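Local coordinates for vacuolar-sorting protein BRO1 (Saccharomyces cerevisiae, PDB 1ZB1), which helps concentrate and sort cargo into intralumenal vesicles of multivesicular bodies and recruits the deubiquitinase DOA4 to endosomes, its N-terminal Bro1 domain being the part described here, at residues Asp53-Asn58 with Ser69-Lys74; Tyr83-Ser88 with Ser366-Ile371; Ser176-Phe181 with Ala237-Pro242; Leu258-His263 with Asp281-Gln286. All blocks are in the same frame, centred on the assembly; numbering follows the deposited sequence.

Interaction 1. Residues Asp53-Asn58 with Ser69-Lys74; sequences DHLRNN and SEQNLK
L55 and N58, on the last turns of helix 46-58, face Q71 and K74 near the start of helix 65-86; the two short axes pass 8.8 Å apart at 132°, a roughly antiparallel turn-back across a short connection in the Bro1 domain, with N58 and Q71 the closest pair of CA atoms at 6.3 Å. L55 and Q71 bury the most surface, in equal measure, and Q71 touches both L55 and N58. Its CG is beside the backbone N (chi1 -50°) and the chain bends at chi2, which brings the aliphatic part against the end of the neighbouring helix: CG lies 3.6 Å from N58 O, and 4.0 Å from N58 CB. The amide end then slants across L55, whose CD1 also reaches the backbone of the other helix, 3.6 Å from Q71 O. The other methyl, L55 CD2, rests 4.2 Å from the carbonyl carbon C of K74. K74 itself lends only its root, its CB coming within 4.3 Å of L55 CD1, while the extended remainder leads away to its own helix. There NZ forms a salt bridge with E70 OE2 at 2.8 Å, using the anti lone pair of that oxygen. Within its own helix, N58 ND2 sits over the centre of the H54 ring. No hydrogen bond crosses; the helices are held by van der Waals packing of a leucine and aliphatic chain segments against each other and against backbone carbonyls.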
loop_
_atom_site.group_PDB
_atom_site.type_symbol
_atom_site.label_atom_id
_atom_site.label_comp_id
_atom_site.label_asym_id
_atom_site.label_seq_id
_atom_site.Cartn_x
_atom_site.Cartn_y
_atom_site.Cartn_z
ATOM N N ASP A 53 0.809 18.622 22.628
ATOM C CA ASP A 53 1.076 19.606 21.583
ATOM C C ASP A 53 2.385 19.249 20.878
ATOM O O ASP A 53 2.515 19.381 19.658
ATOM C CB ASP A 53 1.176 21.009 22.190
ATOM C CG ASP A 53 1.264 22.097 21.137
ATOM O OD1 ASP A 53 0.278 22.281 20.389
ATOM O OD2 ASP A 53 2.316 22.765 21.054
ATOM N N HIS A 54 3.353 18.792 21.661
ATOM C CA HIS A 54 4.653 18.407 21.119
ATOM C C HIS A 54 4.534 17.125 20.276
ATOM O O HIS A 54 5.141 17.004 19.209
ATOM C CB HIS A 54 5.638 18.174 22.266
ATOM C CG HIS A 54 7.073 18.201 21.841
ATOM N ND1 HIS A 54 8.059 17.502 22.503
ATOM C CD2 HIS A 54 7.691 18.863 20.835
ATOM C CE1 HIS A 54 9.224 17.730 21.921
ATOM N NE2 HIS A 54 9.028 18.552 20.906
ATOM N N LEU A 55 3.744 16.171 20.764
ATOM C CA LEU A 55 3.546 14.905 20.065
ATOM C C LEU A 55 3.009 15.133 18.652
ATOM O O LEU A 55 3.509 14.539 17.698
ATOM C CB LEU A 55 2.584 14.011 20.853
ATOM C CG LEU A 55 2.142 12.708 20.184
ATOM C CD1 LEU A 55 3.354 11.806 19.945
ATOM C CD2 LEU A 55 1.103 11.999 21.069
ATOM N N ARG A 56 2.005 15.998 18.513
ATOM C CA ARG A 56 1.439 16.269 17.189
ATOM C C ARG A 56 2.481 16.905 16.280
ATOM O O ARG A 56 2.549 16.603 15.086
ATOM C CB ARG A 56 0.214 17.191 17.276
ATOM C CG ARG A 56 -0.448 17.465 15.897
ATOM C CD ARG A 56 -1.675 18.386 16.011
ATOM N NE ARG A 56 -2.544 18.326 14.833
ATOM C CZ ARG A 56 -2.320 18.952 13.680
ATOM N NH1 ARG A 56 -1.243 19.712 13.518
ATOM N NH2 ARG A 56 -3.180 18.813 12.679
ATOM N N ASN A 57 3.300 17.797 16.827
ATOM C CA ASN A 57 4.319 18.407 15.992
ATOM C C ASN A 57 5.305 17.332 15.539
ATOM O O ASN A 57 5.737 17.328 14.381
ATOM C CB ASN A 57 5.033 19.541 16.740
ATOM C CG ASN A 57 4.171 20.787 16.851
ATOM O OD1 ASN A 57 3.507 21.173 15.890
ATOM N ND2 ASN A 57 4.187 21.428 18.012
ATOM N N ASN A 58 5.638 16.396 16.426
ATOM C CA ASN A 58 6.579 15.330 16.053
ATOM C C ASN A 58 6.003 14.291 15.087
ATOM O O ASN A 58 6.749 13.563 14.435
ATOM C CB ASN A 58 7.135 14.631 17.300
ATOM C CG ASN A 58 8.092 15.520 18.081
ATOM O OD1 ASN A 58 8.694 16.438 17.517
ATOM N ND2 ASN A 58 8.253 15.242 19.373
ATOM N N SER A 69 6.576 7.124 12.406
ATOM C CA SER A 69 5.434 6.205 12.477
ATOM C C SER A 69 4.955 6.079 13.928
ATOM O O SER A 69 3.757 6.186 14.234
ATOM C CB SER A 69 5.859 4.831 11.940
ATOM O OG SER A 69 4.851 3.852 12.126
ATOM N N GLU A 70 5.906 5.850 14.826
ATOM C CA GLU A 70 5.609 5.731 16.248
ATOM C C GLU A 70 4.833 6.948 16.764
ATOM O O GLU A 70 3.844 6.791 17.489
ATOM C CB GLU A 70 6.915 5.589 17.040
ATOM C CG GLU A 70 6.734 5.402 18.539
ATOM C CD GLU A 70 8.044 5.580 19.299
ATOM O OE1 GLU A 70 9.108 5.306 18.706
ATOM O OE2 GLU A 70 8.011 5.988 20.484
ATOM N N GLN A 71 5.284 8.155 16.413
ATOM C CA GLN A 71 4.605 9.373 16.877
ATOM C C GLN A 71 3.159 9.412 16.387
ATOM O O GLN A 71 2.250 9.794 17.126
ATOM C CB GLN A 71 5.330 10.635 16.386
ATOM C CG GLN A 71 6.833 10.661 16.641
ATOM C CD GLN A 71 7.215 10.275 18.057
ATOM O OE1 GLN A 71 8.079 9.423 18.259
ATOM N NE2 GLN A 71 6.588 10.902 19.045
ATOM N N ASN A 72 2.954 9.028 15.131
ATOM C CA ASN A 72 1.612 9.023 14.554
ATOM C C ASN A 72 0.686 7.979 15.176
ATOM O O ASN A 72 -0.492 8.260 15.401
ATOM C CB ASN A 72 1.702 8.827 13.042
ATOM C CG ASN A 72 1.983 10.127 12.312
ATOM O OD1 ASN A 72 1.060 10.892 12.013
ATOM N ND2 ASN A 72 3.265 10.400 12.040
ATOM N N LEU A 73 1.204 6.782 15.450
ATOM C CA LEU A 73 0.389 5.735 16.072
ATOM C C LEU A 73 -0.022 6.183 17.477
ATOM O O LEU A 73 -1.153 5.952 17.903
ATOM C CB LEU A 73 1.160 4.412 16.177
ATOM C CG LEU A 73 1.154 3.315 15.104
ATOM C CD1 LEU A 73 -0.016 3.473 14.164
ATOM C CD2 LEU A 73 2.474 3.320 14.356
ATOM N N LYS A 74 0.901 6.818 18.200
ATOM C CA LYS A 74 0.598 7.304 19.545
ATOM C C LYS A 74 -0.409 8.454 19.498
ATOM O O LYS A 74 -1.324 8.538 20.334
ATOM C CB LYS A 74 1.884 7.756 20.253
ATOM C CG LYS A 74 2.803 6.588 20.606
ATOM C CD LYS A 74 4.036 7.023 21.396
ATOM C CE LYS A 74 4.817 5.792 21.874
ATOM N NZ LYS A 74 6.091 6.127 22.570
#

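Interaction 2. Residues Tyr83-Ser88 with Ser366-Ile371; sequences YFRLGS and SLYRGI
R85 reaches over to Y368 with an extended chain. At the root, its CG is anti to the carbonyl carbon (chi1 -62°), and CB and CG carry the chain across the gap before the first touch is made by CD, 3.6 Å from Y368 CG. NE follows, 3.5 Å from Y368 CD1, and CZ is 3.8 Å from that same ring atom. CD1 thus lies over one face of the guanidinium, toward its rim, with the two planes 34° apart. At the tip, NH1 turns back to bond H81 O on its own helix. The R85-Y368 packing joins the C-terminal end of helix 65-86 to the last turns of helix 349-371, two helices far apart in sequence that come together in the Bro1 domain. One residue on from R85, L86 puts CD1 3.8 Å from I371 CG2, and L93 also packs on both. The Y368 hydroxyl is held by F78 O, while the ring meets that of F78.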
loop_
_atom_site.group_PDB
_atom_site.type_symbol
_atom_site.label_atom_id
_atom_site.label_comp_id
_atom_site.label_asym_id
_atom_site.label_seq_id
_atom_site.Cartn_x
_atom_site.Cartn_y
_atom_site.Cartn_z
ATOM N N TYR A 83 -12.205 10.271 21.057
ATOM C CA TYR A 83 -13.435 10.013 20.321
ATOM C C TYR A 83 -14.350 9.051 21.084
ATOM O O TYR A 83 -15.567 9.203 21.050
ATOM C CB TYR A 83 -13.107 9.452 18.935
ATOM C CG TYR A 83 -14.321 9.098 18.098
ATOM C CD1 TYR A 83 -14.747 7.776 17.977
ATOM C CD2 TYR A 83 -15.035 10.084 17.416
ATOM C CE1 TYR A 83 -15.851 7.443 17.194
ATOM C CE2 TYR A 83 -16.144 9.762 16.632
ATOM C CZ TYR A 83 -16.541 8.438 16.525
ATOM O OH TYR A 83 -17.619 8.106 15.736
ATOM N N PHE A 84 -13.770 8.066 21.765
ATOM C CA PHE A 84 -14.567 7.122 22.550
ATOM C C PHE A 84 -15.316 7.887 23.637
ATOM O O PHE A 84 -16.450 7.554 23.984
ATOM C CB PHE A 84 -13.688 6.077 23.258
ATOM C CG PHE A 84 -13.055 5.057 22.344
ATOM C CD1 PHE A 84 -13.624 4.729 21.118
ATOM C CD2 PHE A 84 -11.910 4.372 22.755
ATOM C CE1 PHE A 84 -13.066 3.734 20.314
ATOM C CE2 PHE A 84 -11.345 3.374 21.958
ATOM C CZ PHE A 84 -11.926 3.056 20.733
ATOM N N ARG A 85 -14.665 8.913 24.177
ATOM C CA ARG A 85 -15.237 9.713 25.253
ATOM C C ARG A 85 -16.147 10.868 24.831
ATOM O O ARG A 85 -17.162 11.123 25.485
ATOM C CB ARG A 85 -14.103 10.240 26.137
ATOM C CG ARG A 85 -13.307 9.125 26.811
ATOM C CD ARG A 85 -12.038 9.641 27.459
ATOM N NE ARG A 85 -11.337 8.609 28.221
ATOM C CZ ARG A 85 -10.872 7.471 27.707
ATOM N NH1 ARG A 85 -11.032 7.203 26.417
ATOM N NH2 ARG A 85 -10.234 6.602 28.485
ATOM N N LEU A 86 -15.800 11.560 23.748
ATOM C CA LEU A 86 -16.596 12.695 23.280
ATOM C C LEU A 86 -17.527 12.398 22.108
ATOM O O LEU A 86 -18.603 12.988 22.004
ATOM C CB LEU A 86 -15.681 13.864 22.898
ATOM C CG LEU A 86 -14.812 14.455 24.011
ATOM C CD1 LEU A 86 -14.095 15.691 23.491
ATOM C CD2 LEU A 86 -15.678 14.811 25.214
ATOM N N GLY A 87 -17.110 11.499 21.222
ATOM C CA GLY A 87 -17.931 11.165 20.071
ATOM C C GLY A 87 -18.092 12.339 19.121
ATOM O O GLY A 87 -17.147 13.101 18.900
ATOM N N SER A 88 -19.289 12.494 18.559
ATOM C CA SER A 88 -19.554 13.590 17.630
ATOM C C SER A 88 -19.479 14.928 18.353
ATOM O O SER A 88 -19.466 15.984 17.722
ATOM C CB SER A 88 -20.937 13.436 16.985
ATOM O OG SER A 88 -21.967 13.693 17.923
ATOM N N SER A 366 -6.351 12.380 32.901
ATOM C CA SER A 366 -6.698 13.641 33.560
ATOM C C SER A 366 -7.132 14.697 32.544
ATOM O O SER A 366 -8.063 15.469 32.788
ATOM C CB SER A 366 -5.506 14.166 34.370
ATOM O OG SER A 366 -5.124 13.245 35.383
ATOM N N LEU A 367 -6.447 14.736 31.408
ATOM C CA LEU A 367 -6.782 15.690 30.362
ATOM C C LEU A 367 -8.205 15.410 29.885
ATOM O O LEU A 367 -9.026 16.328 29.804
ATOM C CB LEU A 367 -5.778 15.584 29.202
ATOM C CG LEU A 367 -5.960 16.546 28.021
ATOM C CD1 LEU A 367 -4.657 16.682 27.260
ATOM C CD2 LEU A 367 -7.070 16.046 27.109
ATOM N N TYR A 368 -8.498 14.142 29.591
ATOM C CA TYR A 368 -9.831 13.739 29.127
ATOM C C TYR A 368 -10.923 14.115 30.135
ATOM O O TYR A 368 -11.927 14.737 29.776
ATOM C CB TYR A 368 -9.890 12.221 28.894
ATOM C CG TYR A 368 -9.031 11.685 27.756
ATOM C CD1 TYR A 368 -8.422 10.432 27.862
ATOM C CD2 TYR A 368 -8.859 12.401 26.570
ATOM C CE1 TYR A 368 -7.664 9.897 26.818
ATOM C CE2 TYR A 368 -8.098 11.874 25.512
ATOM C CZ TYR A 368 -7.507 10.618 25.650
ATOM O OH TYR A 368 -6.759 10.074 24.626
ATOM N N ARG A 369 -10.731 13.719 31.392
ATOM C CA ARG A 369 -11.717 14.006 32.436
ATOM C C ARG A 369 -12.072 15.487 32.508
ATOM O O ARG A 369 -13.225 15.844 32.743
ATOM C CB ARG A 369 -11.203 13.520 33.797
ATOM C CG ARG A 369 -11.216 12.004 33.942
ATOM C CD ARG A 369 -10.548 11.554 35.234
ATOM N NE ARG A 369 -10.650 10.109 35.423
ATOM C CZ ARG A 369 -11.773 9.472 35.744
ATOM N NH1 ARG A 369 -12.903 10.150 35.919
ATOM N NH2 ARG A 369 -11.768 8.152 35.884
ATOM N N GLY A 370 -11.082 16.345 32.293
ATOM C CA GLY A 370 -11.327 17.775 32.336
ATOM C C GLY A 370 -12.265 18.279 31.253
ATOM O O GLY A 370 -12.891 19.328 31.415
ATOM N N ILE A 371 -12.365 17.544 30.146
ATOM C CA ILE A 371 -13.239 17.942 29.045
ATOM C C ILE A 371 -14.670 17.449 29.244
ATOM O O ILE A 371 -15.548 18.209 29.657
ATOM C CB ILE A 371 -12.735 17.392 27.688
ATOM C CG1 ILE A 371 -11.305 17.861 27.430
ATOM C CG2 ILE A 371 -13.652 17.860 26.565
ATOM C CD1 ILE A 371 -10.701 17.303 26.156
#

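Interaction 3. Residues Ser176-Phe181 with Ala237-Pro242; sequences SENTRF and AIYGEP
This is a buried amide-on-ring stack, in which N178 in the first turns of helix 176-198 lies flat against Y239 from the loop between helices 208-230 and 242-269. It sits near the middle of the elongated, largely helical Bro1 domain, whose family is grouped with the TPR-like helical repeats, and ties a non-helical segment to the side of a helix. The N178 amide and the Y239 ring are only 13° from parallel. CG of the amide is 3.8 Å from Y239 CG, while N178 CB stands over the ring centre in a CH-pi contact, 4.1 Å from the centroid and 12° off the normal. N178 ND2 and the Y239 hydroxyl are hydrogen-bonded elsewhere: ND2 bonds V172 O, which fixes the rotation of the amide, and the hydroxyl is bonded to D173 and to the hydroxyl of Y104. The segment leading into helix 176-198 therefore grips both partners of the stack. A turn on, F181 approaches the edge of the tyrosine ring close to its plane, with CD2 4.3 Å from Y239 CD2; the F181 ring also meets F228 of helix 208-230. Y239 turns its CG away from its backbone N (chi1 171°), which swings the ring toward the helix. The closest touch of all is made by the amide oxygen, N178 OD1, 3.6 Å from Y239 CB.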
loop_
_atom_site.group_PDB
_atom_site.type_symbol
_atom_site.label_atom_id
_atom_site.label_comp_id
_atom_site.label_asym_id
_atom_site.label_seq_id
_atom_site.Cartn_x
_atom_site.Cartn_y
_atom_site.Cartn_z
ATOM N N SER A 176 -13.277 7.169 -0.680
ATOM C CA SER A 176 -13.255 5.709 -0.582
ATOM C C SER A 176 -12.620 4.964 -1.760
ATOM O O SER A 176 -11.895 3.988 -1.562
ATOM C CB SER A 176 -14.679 5.181 -0.350
ATOM O OG SER A 176 -14.668 3.773 -0.176
ATOM N N GLU A 177 -12.880 5.411 -2.982
ATOM C CA GLU A 177 -12.309 4.727 -4.140
ATOM C C GLU A 177 -10.802 4.954 -4.285
ATOM O O GLU A 177 -10.086 4.107 -4.832
ATOM C CB GLU A 177 -13.038 5.133 -5.433
ATOM C CG GLU A 177 -12.987 6.614 -5.793
ATOM C CD GLU A 177 -13.956 7.478 -4.985
ATOM O OE1 GLU A 177 -14.024 8.696 -5.270
ATOM O OE2 GLU A 177 -14.643 6.955 -4.079
ATOM N N ASN A 178 -10.309 6.082 -3.781
ATOM C CA ASN A 178 -8.883 6.360 -3.886
ATOM C C ASN A 178 -8.071 5.627 -2.822
ATOM O O ASN A 178 -6.950 5.200 -3.084
ATOM C CB ASN A 178 -8.625 7.868 -3.842
ATOM C CG ASN A 178 -9.176 8.581 -5.069
ATOM O OD1 ASN A 178 -9.173 8.027 -6.169
ATOM N ND2 ASN A 178 -9.636 9.817 -4.888
ATOM N N THR A 179 -8.626 5.466 -1.625
ATOM C CA THR A 179 -7.907 4.733 -0.590
ATOM C C THR A 179 -7.956 3.239 -0.918
ATOM O O THR A 179 -7.057 2.480 -0.553
ATOM C CB THR A 179 -8.489 5.002 0.817
ATOM O OG1 THR A 179 -9.921 4.995 0.768
ATOM C CG2 THR A 179 -7.982 6.352 1.343
ATOM N N ARG A 180 -9.003 2.815 -1.624
ATOM C CA ARG A 180 -9.115 1.412 -2.023
ATOM C C ARG A 180 -8.004 1.135 -3.054
ATOM O O ARG A 180 -7.341 0.087 -3.026
ATOM C CB ARG A 180 -10.488 1.150 -2.653
ATOM C CG ARG A 180 -10.704 -0.274 -3.145
ATOM C CD ARG A 180 -11.541 -1.070 -2.156
ATOM N NE ARG A 180 -10.725 -1.786 -1.183
ATOM C CZ ARG A 180 -11.175 -2.246 -0.021
ATOM N NH1 ARG A 180 -12.441 -2.059 0.331
ATOM N NH2 ARG A 180 -10.358 -2.905 0.787
ATOM N N PHE A 181 -7.810 2.089 -3.960
ATOM C CA PHE A 181 -6.779 1.985 -4.993
ATOM C C PHE A 181 -5.419 1.867 -4.307
ATOM O O PHE A 181 -4.617 0.995 -4.637
ATOM C CB PHE A 181 -6.828 3.229 -5.902
ATOM C CG PHE A 181 -5.663 3.357 -6.849
ATOM C CD1 PHE A 181 -5.417 2.388 -7.822
ATOM C CD2 PHE A 181 -4.811 4.460 -6.774
ATOM C CE1 PHE A 181 -4.341 2.514 -8.703
ATOM C CE2 PHE A 181 -3.731 4.596 -7.650
ATOM C CZ PHE A 181 -3.496 3.619 -8.618
ATOM N N ALA A 237 -5.856 13.079 -15.096
ATOM C CA ALA A 237 -7.030 13.032 -14.228
ATOM C C ALA A 237 -6.964 11.904 -13.199
ATOM O O ALA A 237 -7.699 11.918 -12.207
ATOM C CB ALA A 237 -8.298 12.904 -15.068
ATOM N N ILE A 238 -6.098 10.923 -13.436
ATOM C CA ILE A 238 -5.953 9.809 -12.507
ATOM C C ILE A 238 -5.475 10.370 -11.169
ATOM O O ILE A 238 -4.727 11.347 -11.132
ATOM C CB ILE A 238 -4.947 8.760 -13.040
ATOM C CG1 ILE A 238 -5.482 8.157 -14.344
ATOM C CG2 ILE A 238 -4.720 7.664 -11.998
ATOM C CD1 ILE A 238 -4.635 7.042 -14.915
ATOM N N TYR A 239 -5.904 9.747 -10.078
ATOM C CA TYR A 239 -5.561 10.203 -8.734
ATOM C C TYR A 239 -4.090 10.434 -8.347
ATOM O O TYR A 239 -3.711 11.555 -7.993
ATOM C CB TYR A 239 -6.207 9.276 -7.697
ATOM C CG TYR A 239 -5.736 9.547 -6.288
ATOM C CD1 TYR A 239 -5.916 10.800 -5.700
ATOM C CD2 TYR A 239 -5.050 8.574 -5.568
ATOM C CE1 TYR A 239 -5.411 11.078 -4.428
ATOM C CE2 TYR A 239 -4.542 8.840 -4.302
ATOM C CZ TYR A 239 -4.724 10.093 -3.741
ATOM O OH TYR A 239 -4.190 10.360 -2.512
ATOM N N GLY A 240 -3.265 9.395 -8.399
ATOM C CA GLY A 240 -1.872 9.555 -7.995
ATOM C C GLY A 240 -0.902 10.179 -8.982
ATOM O O GLY A 240 -1.080 11.313 -9.427
ATOM N N GLU A 241 0.152 9.435 -9.298
ATOM C CA GLU A 241 1.166 9.884 -10.241
ATOM C C GLU A 241 0.841 9.312 -11.612
ATOM O O GLU A 241 0.528 8.124 -11.741
ATOM C CB GLU A 241 2.551 9.395 -9.805
ATOM C CG GLU A 241 2.999 9.932 -8.464
ATOM C CD GLU A 241 3.386 11.398 -8.524
ATOM O OE1 GLU A 241 2.849 12.122 -9.386
ATOM O OE2 GLU A 241 4.218 11.829 -7.698
ATOM N N PRO A 242 0.900 10.148 -12.656
ATOM C CA PRO A 242 0.609 9.693 -14.017
ATOM C C PRO A 242 1.471 8.493 -14.420
ATOM O O PRO A 242 1.003 7.581 -15.103
ATOM C CB PRO A 242 0.909 10.930 -14.858
ATOM C CG PRO A 242 0.538 12.040 -13.941
ATOM C CD PRO A 242 1.150 11.599 -12.634
#

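Interaction 4. Residues Leu258-His263 with Asp281-Gln286; sequences LSAYYH and DFSMQQ
Two successive helices, 242-269 and 275-290, pack against each other as an antiparallel helical hairpin, with A260 and S283 facing each other where the short axes come within 7.9 Å at 161°. Small residues make the close approach possible: their CA atoms are 5.1 Å apart, and A260 CB touches S283 CB at 3.8 Å. The same methyl meets the F282 ring at its edge, near its plane, 3.6 Å from CD2; Q286 CG lies over one face of that ring. S283 extends OG opposite its own backbone N (chi1 -179°), across to the other helix. There it comes 3.6 Å from Y261 CB and bonds S257 O, so the buried hydroxyl is satisfied by the partner helix one turn back. The Y261 ring itself leads off to helix 303-322, where it meets F306 edge-to-face. Antiparallel pairing of consecutive helices is consistent with the helical-hairpin build of TPR-like folds, the clan in which Bro1 domains are placed.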
loop_
_atom_site.group_PDB
_atom_site.type_symbol
_atom_site.label_atom_id
_atom_site.label_comp_id
_atom_site.label_asym_id
_atom_site.label_seq_id
_atom_site.Cartn_x
_atom_site.Cartn_y
_atom_site.Cartn_z
ATOM N N LEU A 258 5.467 -14.561 -16.612
ATOM C CA LEU A 258 6.316 -15.308 -15.693
ATOM C C LEU A 258 5.592 -16.546 -15.178
ATOM O O LEU A 258 6.202 -17.598 -14.971
ATOM C CB LEU A 258 6.720 -14.419 -14.514
ATOM C CG LEU A 258 7.976 -14.845 -13.755
ATOM C CD1 LEU A 258 9.181 -14.697 -14.677
ATOM C CD2 LEU A 258 8.155 -13.984 -12.507
ATOM N N SER A 259 4.287 -16.410 -14.973
ATOM C CA SER A 259 3.460 -17.506 -14.481
ATOM C C SER A 259 3.382 -18.643 -15.501
ATOM O O SER A 259 3.549 -19.816 -15.157
ATOM C CB SER A 259 2.052 -16.995 -14.178
ATOM O OG SER A 259 1.243 -18.035 -13.673
ATOM N N ALA A 260 3.116 -18.289 -16.753
ATOM C CA ALA A 260 3.016 -19.268 -17.830
ATOM C C ALA A 260 4.357 -19.964 -18.040
ATOM O O ALA A 260 4.410 -21.172 -18.262
ATOM C CB ALA A 260 2.571 -18.583 -19.119
ATOM N N TYR A 261 5.436 -19.194 -17.973
ATOM C CA TYR A 261 6.777 -19.735 -18.141
ATOM C C TYR A 261 7.049 -20.842 -17.124
ATOM O O TYR A 261 7.406 -21.965 -17.490
ATOM C CB TYR A 261 7.812 -18.617 -17.984
ATOM C CG TYR A 261 9.252 -19.086 -17.837
ATOM C CD1 TYR A 261 9.860 -19.878 -18.815
ATOM C CD2 TYR A 261 10.008 -18.722 -16.727
ATOM C CE1 TYR A 261 11.185 -20.288 -18.687
ATOM C CE2 TYR A 261 11.329 -19.125 -16.589
ATOM C CZ TYR A 261 11.912 -19.907 -17.572
ATOM O OH TYR A 261 13.220 -20.303 -17.432
ATOM N N TYR A 262 6.872 -20.532 -15.844
ATOM C CA TYR A 262 7.131 -21.526 -14.812
ATOM C C TYR A 262 6.206 -22.735 -14.886
ATOM O O TYR A 262 6.630 -23.850 -14.595
ATOM C CB TYR A 262 7.097 -20.870 -13.432
ATOM C CG TYR A 262 8.403 -20.182 -13.117
ATOM C CD1 TYR A 262 9.521 -20.919 -12.730
ATOM C CD2 TYR A 262 8.545 -18.802 -13.273
ATOM C CE1 TYR A 262 10.746 -20.304 -12.510
ATOM C CE2 TYR A 262 9.764 -18.179 -13.058
ATOM C CZ TYR A 262 10.860 -18.933 -12.677
ATOM O OH TYR A 262 12.070 -18.323 -12.469
ATOM N N HIS A 263 4.957 -22.530 -15.289
ATOM C CA HIS A 263 4.039 -23.654 -15.409
ATOM C C HIS A 263 4.533 -24.540 -16.554
ATOM O O HIS A 263 4.339 -25.760 -16.547
ATOM C CB HIS A 263 2.615 -23.169 -15.690
ATOM C CG HIS A 263 1.619 -24.278 -15.831
ATOM N ND1 HIS A 263 1.136 -24.696 -17.053
ATOM C CD2 HIS A 263 1.034 -25.075 -14.905
ATOM C CE1 HIS A 263 0.297 -25.701 -16.872
ATOM N NE2 HIS A 263 0.218 -25.951 -15.577
ATOM N N ASP A 281 4.526 -20.632 -25.406
ATOM C CA ASP A 281 4.000 -19.839 -26.507
ATOM C C ASP A 281 3.216 -18.686 -25.881
ATOM O O ASP A 281 3.440 -17.518 -26.202
ATOM C CB ASP A 281 3.068 -20.708 -27.358
ATOM C CG ASP A 281 2.859 -20.156 -28.752
ATOM O OD1 ASP A 281 2.330 -19.031 -28.885
ATOM O OD2 ASP A 281 3.225 -20.856 -29.721
ATOM N N PHE A 282 2.306 -19.031 -24.972
ATOM C CA PHE A 282 1.481 -18.046 -24.282
ATOM C C PHE A 282 2.339 -17.066 -23.490
ATOM O O PHE A 282 2.066 -15.864 -23.473
ATOM C CB PHE A 282 0.503 -18.744 -23.335
ATOM C CG PHE A 282 -0.359 -17.798 -22.550
ATOM C CD1 PHE A 282 -1.322 -17.019 -23.187
ATOM C CD2 PHE A 282 -0.207 -17.682 -21.171
ATOM C CE1 PHE A 282 -2.123 -16.137 -22.462
ATOM C CE2 PHE A 282 -1.003 -16.803 -20.436
ATOM C CZ PHE A 282 -1.963 -16.029 -21.083
ATOM N N SER A 283 3.372 -17.586 -22.836
ATOM C CA SER A 283 4.273 -16.759 -22.049
ATOM C C SER A 283 4.907 -15.668 -22.910
ATOM O O SER A 283 4.943 -14.500 -22.522
ATOM C CB SER A 283 5.372 -17.621 -21.428
ATOM O OG SER A 283 6.244 -16.839 -20.630
ATOM N N MET A 284 5.409 -16.057 -24.078
ATOM C CA MET A 284 6.038 -15.118 -24.998
ATOM C C MET A 284 5.058 -14.022 -25.410
ATOM O O MET A 284 5.430 -12.857 -25.501
ATOM C CB MET A 284 6.543 -15.847 -26.250
ATOM C CG MET A 284 7.257 -14.941 -27.252
ATOM S SD MET A 284 8.816 -14.270 -26.625
ATOM C CE MET A 284 8.322 -12.685 -26.050
ATOM N N GLN A 285 3.814 -14.411 -25.668
ATOM C CA GLN A 285 2.772 -13.465 -26.055
ATOM C C GLN A 285 2.642 -12.371 -24.994
ATOM O O GLN A 285 2.727 -11.182 -25.293
ATOM C CB GLN A 285 1.429 -14.188 -26.203
ATOM C CG GLN A 285 1.350 -15.160 -27.375
ATOM C CD GLN A 285 0.060 -15.971 -27.371
ATOM O OE1 GLN A 285 -1.033 -15.421 -27.232
ATOM N NE2 GLN A 285 0.184 -17.286 -27.527
ATOM N N GLN A 286 2.437 -12.796 -23.750
ATOM C CA GLN A 286 2.288 -11.875 -22.635
ATOM C C GLN A 286 3.503 -10.979 -22.441
ATOM O O GLN A 286 3.358 -9.785 -22.182
ATOM C CB GLN A 286 1.998 -12.657 -21.355
ATOM C CG GLN A 286 0.599 -13.240 -21.319
ATOM C CD GLN A 286 -0.467 -12.169 -21.465
ATOM O OE1 GLN A 286 -0.464 -11.169 -20.741
ATOM N NE2 GLN A 286 -1.389 -12.373 -22.397
#

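In the fold
The four contacts are spread along the elongated domain and none touches another. Interactions 1 and 2 share helix 65-86, one near its start and the other at its end, with centres about 19 Å apart. Interaction 4 lies on the opposite side of the chain's centre from both, about 58 Å from interaction 2, centre to centre, while interaction 3 sits between, its centre about 12 Å from that of the chain and about 30 Å from that of interaction 4. In sequence, interaction 2 encloses interactions 3 and 4, joining an early helix to the last one, whereas interactions 1 and 4 pair consecutive helices. No ligand is involved; all four lie within the helical Bro1 domain, which may be involved in binding SNF7.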